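Local coordinates for extracellular solute-binding protein, family 1 (Trichodesmium erythraeum IMS101, PDB 6G7N) that binds ferric iron and probably delivers it to an ABC transporter as the solute-binding component of an iron-uptake system, at residues 98-103 with 289-294; 219-222 with 228-231. All coordinates share one frame; numbering follows the deposited sequence.

Contact 1: residues 98-103 with 289-294. With DAL (D-alanine), chain C.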
loop_
_atom_site.group_PDB
_atom_site.type_symbol
_atom_site.label_atom_id
_atom_site.label_comp_id
_atom_site.label_asym_id
_atom_site.label_seq_id
_atom_site.Cartn_x
_atom_site.Cartn_y
_atom_site.Cartn_z
ATOM N N PHE A 98 1.312 -8.474 -4.839
ATOM C CA PHE A 98 2.177 -8.537 -6.013
ATOM C C PHE A 98 3.193 -7.410 -6.097
ATOM O O PHE A 98 4.207 -7.571 -6.770
ATOM C CB PHE A 98 1.367 -8.639 -7.298
ATOM C CG PHE A 98 0.533 -9.902 -7.341
ATOM C CD1 PHE A 98 1.107 -11.123 -7.635
ATOM C CD2 PHE A 98 -0.812 -9.885 -7.043
ATOM C CE1 PHE A 98 0.356 -12.285 -7.619
ATOM C CE2 PHE A 98 -1.564 -11.050 -6.998
ATOM C CZ PHE A 98 -0.983 -12.247 -7.302
ATOM N N SER A 99 2.967 -6.286 -5.403
ATOM C CA SER A 99 4.026 -5.292 -5.159
ATOM C C SER A 99 3.821 -4.759 -3.747
ATOM O O SER A 99 2.748 -4.929 -3.164
ATOM C CB SER A 99 4.117 -4.192 -6.224
ATOM O OG SER A 99 2.999 -3.353 -6.213
ATOM N N LYS A 100 4.855 -4.112 -3.230
ATOM C CA LYS A 100 4.919 -3.690 -1.847
ATOM C C LYS A 100 5.264 -2.212 -1.752
ATOM O O LYS A 100 6.115 -1.701 -2.480
ATOM C CB LYS A 100 6.042 -4.536 -1.134
ATOM C CG LYS A 100 6.450 -4.220 0.260
ATOM C CD LYS A 100 7.476 -5.275 0.650
ATOM C CE LYS A 100 8.863 -5.238 0.013
ATOM N NZ LYS A 100 9.784 -6.155 0.732
ATOM N N ARG A 101 4.616 -1.547 -0.796
ATOM C CA ARG A 101 4.881 -0.148 -0.448
ATOM C C ARG A 101 5.181 -0.079 1.042
ATOM O O ARG A 101 4.796 -0.930 1.809
ATOM C CB ARG A 101 3.720 0.769 -0.851
ATOM C CG ARG A 101 2.349 0.427 -0.230
ATOM C CD ARG A 101 1.474 -0.508 -1.059
ATOM N NE ARG A 101 1.161 -0.028 -2.391
ATOM C CZ ARG A 101 0.335 0.993 -2.670
ATOM N NH1 ARG A 101 0.207 1.396 -3.914
ATOM N NH2 ARG A 101 -0.334 1.629 -1.714
ATOM N N ALA A 102 5.862 0.978 1.459
ATOM C CA ALA A 102 6.140 1.223 2.891
ATOM C C ALA A 102 5.566 2.565 3.288
ATOM O O ALA A 102 5.655 3.530 2.534
ATOM C CB ALA A 102 7.643 1.217 3.158
ATOM N N ARG A 103 4.959 2.633 4.483
ATOM C CA ARG A 103 4.468 3.908 4.992
ATOM C C ARG A 103 5.546 4.451 5.926
ATOM O O ARG A 103 5.824 3.878 6.977
ATOM C CB ARG A 103 3.081 3.788 5.635
ATOM C CG ARG A 103 2.386 5.142 5.819
ATOM C CD ARG A 103 0.869 5.030 5.744
ATOM N NE ARG A 103 0.182 6.316 5.673
ATOM C CZ ARG A 103 0.123 7.068 4.565
ATOM N NH1 ARG A 103 0.703 6.695 3.436
ATOM N NH2 ARG A 103 -0.542 8.225 4.590
ATOM N N PHE A 289 15.711 -2.222 3.947
ATOM C CA PHE A 289 15.188 -1.963 5.268
ATOM C C PHE A 289 14.434 -3.182 5.772
ATOM O O PHE A 289 13.847 -3.956 4.997
ATOM C CB PHE A 289 14.268 -0.714 5.301
ATOM C CG PHE A 289 13.077 -0.789 4.401
ATOM C CD1 PHE A 289 13.184 -0.443 3.074
ATOM C CD2 PHE A 289 11.829 -1.199 4.886
ATOM C CE1 PHE A 289 12.098 -0.512 2.240
ATOM C CE2 PHE A 289 10.729 -1.248 4.060
ATOM C CZ PHE A 289 10.861 -0.896 2.726
ATOM N N LYS A 290 14.452 -3.347 7.087
ATOM C CA LYS A 290 13.730 -4.427 7.738
ATOM C C LYS A 290 12.228 -4.200 7.639
ATOM O O LYS A 290 11.729 -3.140 7.992
ATOM C CB LYS A 290 14.094 -4.503 9.214
ATOM C CG LYS A 290 13.460 -5.661 9.928
ATOM C CD LYS A 290 13.833 -5.696 11.393
ATOM C CE LYS A 290 13.157 -6.866 12.074
ATOM N NZ LYS A 290 13.663 -7.039 13.449
ATOM N N ASN A 291 11.536 -5.216 7.128
ATOM C CA ASN A 291 10.086 -5.220 7.022
ATOM C C ASN A 291 9.494 -5.909 8.270
ATOM O O ASN A 291 9.941 -6.992 8.637
ATOM C CB ASN A 291 9.602 -6.078 5.834
ATOM C CG ASN A 291 9.938 -5.549 4.438
ATOM O OD1 ASN A 291 9.207 -5.890 3.501
ATOM N ND2 ASN A 291 11.025 -4.784 4.246
ATOM N N ASP A 292 8.437 -5.331 8.841
ATOM C CA ASP A 292 7.663 -6.049 9.857
ATOM C C ASP A 292 7.109 -7.355 9.262
ATOM O O ASP A 292 6.700 -7.377 8.102
ATOM C CB ASP A 292 6.579 -5.077 10.344
ATOM C CG ASP A 292 5.843 -5.504 11.603
ATOM O OD1 ASP A 292 5.671 -6.714 11.878
ATOM O OD2 ASP A 292 5.410 -4.579 12.325
ATOM N N SER A 293 7.130 -8.449 10.023
ATOM C CA SER A 293 6.578 -9.740 9.564
ATOM C C SER A 293 5.088 -9.902 9.830
ATOM O O SER A 293 4.547 -10.943 9.504
ATOM C CB SER A 293 7.364 -10.888 10.142
ATOM O OG SER A 293 7.223 -10.888 11.539
ATOM N N THR A 294 4.428 -8.896 10.388
ATOM C CA THR A 294 2.984 -8.979 10.623
ATOM C C THR A 294 2.233 -9.307 9.333
ATOM O O THR A 294 2.511 -8.746 8.276
ATOM C CB THR A 294 2.485 -7.629 11.171
ATOM O OG1 THR A 294 3.104 -7.383 12.438
ATOM C CG2 THR A 294 0.961 -7.579 11.371
HETATM N N DAL C . -3.001 5.664 -5.056
HETATM C CA DAL C . -2.661 4.917 -6.313
HETATM C CB DAL C . -3.927 4.439 -7.006
HETATM C C DAL C . -1.701 3.794 -6.089
HETATM O O DAL C . -1.202 3.716 -4.948
HETATM O OXT DAL C . -1.461 3.017 -7.052
HETATM O O HOH W 1 11.620 -3.708 1.506
#

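Contact 2: residues 219-222 with 228-231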
loop_
_atom_site.group_PDB
_atom_site.type_symbol
_atom_site.label_atom_id
_atom_site.label_comp_id
_atom_site.label_asym_id
_atom_site.label_seq_id
_atom_site.Cartn_x
_atom_site.Cartn_y
_atom_site.Cartn_z
ATOM N N MET A 219 13.583 10.126 3.149
ATOM C CA MET A 219 12.719 9.009 3.539
ATOM C C MET A 219 13.385 8.221 4.636
ATOM O O MET A 219 14.505 7.768 4.456
ATOM C CB MET A 219 12.531 8.085 2.332
ATOM C CG MET A 219 11.873 6.768 2.677
ATOM S SD MET A 219 11.393 5.865 1.202
ATOM C CE MET A 219 10.693 7.162 0.242
ATOM N N PHE A 220 12.672 8.014 5.749
ATOM C CA PHE A 220 13.177 7.263 6.891
ATOM C C PHE A 220 12.256 6.061 7.136
ATOM O O PHE A 220 11.050 6.226 7.311
ATOM C CB PHE A 220 13.234 8.161 8.130
ATOM C CG PHE A 220 13.856 7.531 9.338
ATOM C CD1 PHE A 220 15.228 7.572 9.540
ATOM C CD2 PHE A 220 13.074 6.845 10.250
ATOM C CE1 PHE A 220 15.796 7.006 10.663
ATOM C CE2 PHE A 220 13.645 6.261 11.364
ATOM C CZ PHE A 220 15.001 6.335 11.566
ATOM N N PHE A 221 12.854 4.872 7.189
ATOM C CA PHE A 221 12.125 3.618 7.417
ATOM C C PHE A 221 12.078 3.365 8.924
ATOM O O PHE A 221 13.106 3.072 9.520
ATOM C CB PHE A 221 12.850 2.470 6.699
ATOM C CG PHE A 221 12.937 2.669 5.203
ATOM C CD1 PHE A 221 11.819 2.575 4.403
ATOM C CD2 PHE A 221 14.142 2.964 4.593
ATOM C CE1 PHE A 221 11.850 2.753 3.036
ATOM C CE2 PHE A 221 14.197 3.159 3.214
ATOM C CZ PHE A 221 13.054 3.049 2.433
ATOM N N PRO A 222 10.891 3.465 9.577
ATOM C CA PRO A 222 10.900 3.438 11.017
ATOM C C PRO A 222 11.003 2.031 11.609
ATOM O O PRO A 222 10.769 1.011 10.940
ATOM C CB PRO A 222 9.548 4.083 11.387
ATOM C CG PRO A 222 9.131 4.840 10.170
ATOM C CD PRO A 222 9.603 3.949 9.065
ATOM N N GLY A 228 10.463 -3.537 12.758
ATOM C CA GLY A 228 10.544 -3.262 11.355
ATOM C C GLY A 228 9.484 -2.299 10.860
ATOM O O GLY A 228 8.556 -1.928 11.574
ATOM N N THR A 229 9.620 -1.889 9.601
ATOM C CA THR A 229 8.777 -0.903 8.985
ATOM C C THR A 229 7.429 -1.509 8.563
ATOM O O THR A 229 7.363 -2.667 8.140
ATOM C CB THR A 229 9.521 -0.299 7.774
ATOM O OG1 THR A 229 10.708 0.338 8.234
ATOM C CG2 THR A 229 8.705 0.662 6.960
ATOM N N HIS A 230 6.376 -0.687 8.640
ATOM C CA HIS A 230 5.030 -1.052 8.156
ATOM C C HIS A 230 5.032 -1.079 6.627
ATOM O O HIS A 230 5.266 -0.035 5.979
ATOM C CB HIS A 230 4.039 -0.031 8.677
ATOM C CG HIS A 230 2.647 -0.201 8.169
ATOM N ND1 HIS A 230 1.706 -0.981 8.788
ATOM C CD2 HIS A 230 2.016 0.355 7.100
ATOM C CE1 HIS A 230 0.561 -0.871 8.123
ATOM N NE2 HIS A 230 0.710 -0.063 7.096
ATOM N N VAL A 231 4.787 -2.268 6.082
ATOM C CA VAL A 231 4.651 -2.467 4.659
ATOM C C VAL A 231 3.233 -2.867 4.325
ATOM O O VAL A 231 2.506 -3.477 5.115
ATOM C CB VAL A 231 5.702 -3.450 4.096
ATOM C CG1 VAL A 231 7.099 -2.863 4.281
ATOM C CG2 VAL A 231 5.609 -4.836 4.694
#

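Contact 1: residues 98-103 with 289-294
Lys100 and Ala102 meet Asn291 and Phe289 on the side of the strand facing away from the Arg101 side chain, which serves the ligand cleft of this periplasmic-binding-protein fold. The Lys100 chain leaves with CG anti to the backbone N (chi1 173°) and bends once, at chi3, which brings its ammonium group to the Asn291 amide coming from the opposite direction. Lys100 NZ donates to Asn291 OD1 at 2.8 Å, with the donor tilted 21° from the carbonyl plane. A water closes a second path: it accepts from Asn291 ND2 at 3.0 Å and from Lys100 NZ at 3.2 Å. The same water lies over one face of the Phe289 ring, toward its rim. A weak bond from Asn291 ND2 to Phe289 O spans 3.0 Å and ties the amide to its own loop. Beside this polar pair, Ala102 CB packs against Phe289 CZ at 3.9 Å.

The Arg101 side chain leaves its backbone away from the 289-294 loop. Its NH1 reaches D-alanine O at 2.9 Å in a nearly straight bond (163°). Arg101 NH1 also forms a salt bridge with Glu270. Farther along the loop, Thr294 N bonds to Asp292 OD1, an Asx turn; Thr294 OG1 adds a second bond from the same face. Strand 231-239 lies alongside: Val231 touches both Lys100 and Asn291. Helix 140-167 meets Arg101 through Tyr141, an iron ligand.

Contact 2: residues 219-222 with 228-231
With chi1 at -62°, Thr229 sets OG1 anti to its own carbonyl carbon and CG2 anti to its backbone N. The hydroxyl therefore faces Pro222, and the methyl group lies toward the proline ring. Phe221 has a similar first torsion, chi1 -61°, which swings its ring away from Thr229 while CB stays near. Thr229 OG1 donates to Pro222 O at 2.8 Å. The C=O...donor angle is 136°, and the bond lies in the carbonyl plane, on a lone pair. The buried carbonyl of Pro222 is thus gripped by a side chain.

Around this bond the packing is close. Phe221 CB lies 3.4 Å from Thr229 OG1. Pro222 CD is 3.9 Å from the same oxygen and 4.0 Å from Thr229 CG2, the two side chains crossing at a slant. The segments belong to the connection between two strands of the mixed sheet, 217-220 and 231-239. Both pair antiparallel with strand 96-108, and the threonine bond joins the two ends of the connection. Gly228 enters the second end with a positive phi, a backbone shape that glycine adopts readily. Its carbonyl carbon lies 3.6 Å from Pro222 O, so the backbones also come close beside the threonine bond.

Tyr120 packs on both Pro222 and Thr229, and its hydroxyl is hydrogen-bonded to His230 N. The ring of Phe221 stacks with Phe289.

In the fold
From the N terminus the chain passes strands 2-7, 28-33 and 54-58 before strand 96-108, which holds segment 98-103. It then runs through helices 140-167 and 196-204 to strand 217-220. Contact 2 closes the short turn that follows, only five residues between its segments, before the chain enters strand 231-239. Segment 289-294 comes later, after strand 271-272, and returns to 98-103. Contact 1 thus closes a long loop that encloses contact 2 in sequence. Their centres are about 8 Å apart. Probable hydrogen bonds join Thr229 to Lys290 and Asp292. Contact 1 ties the late loop to strand 96-108, and contact 2 holds together the ends of the connection between two strands of the same sheet.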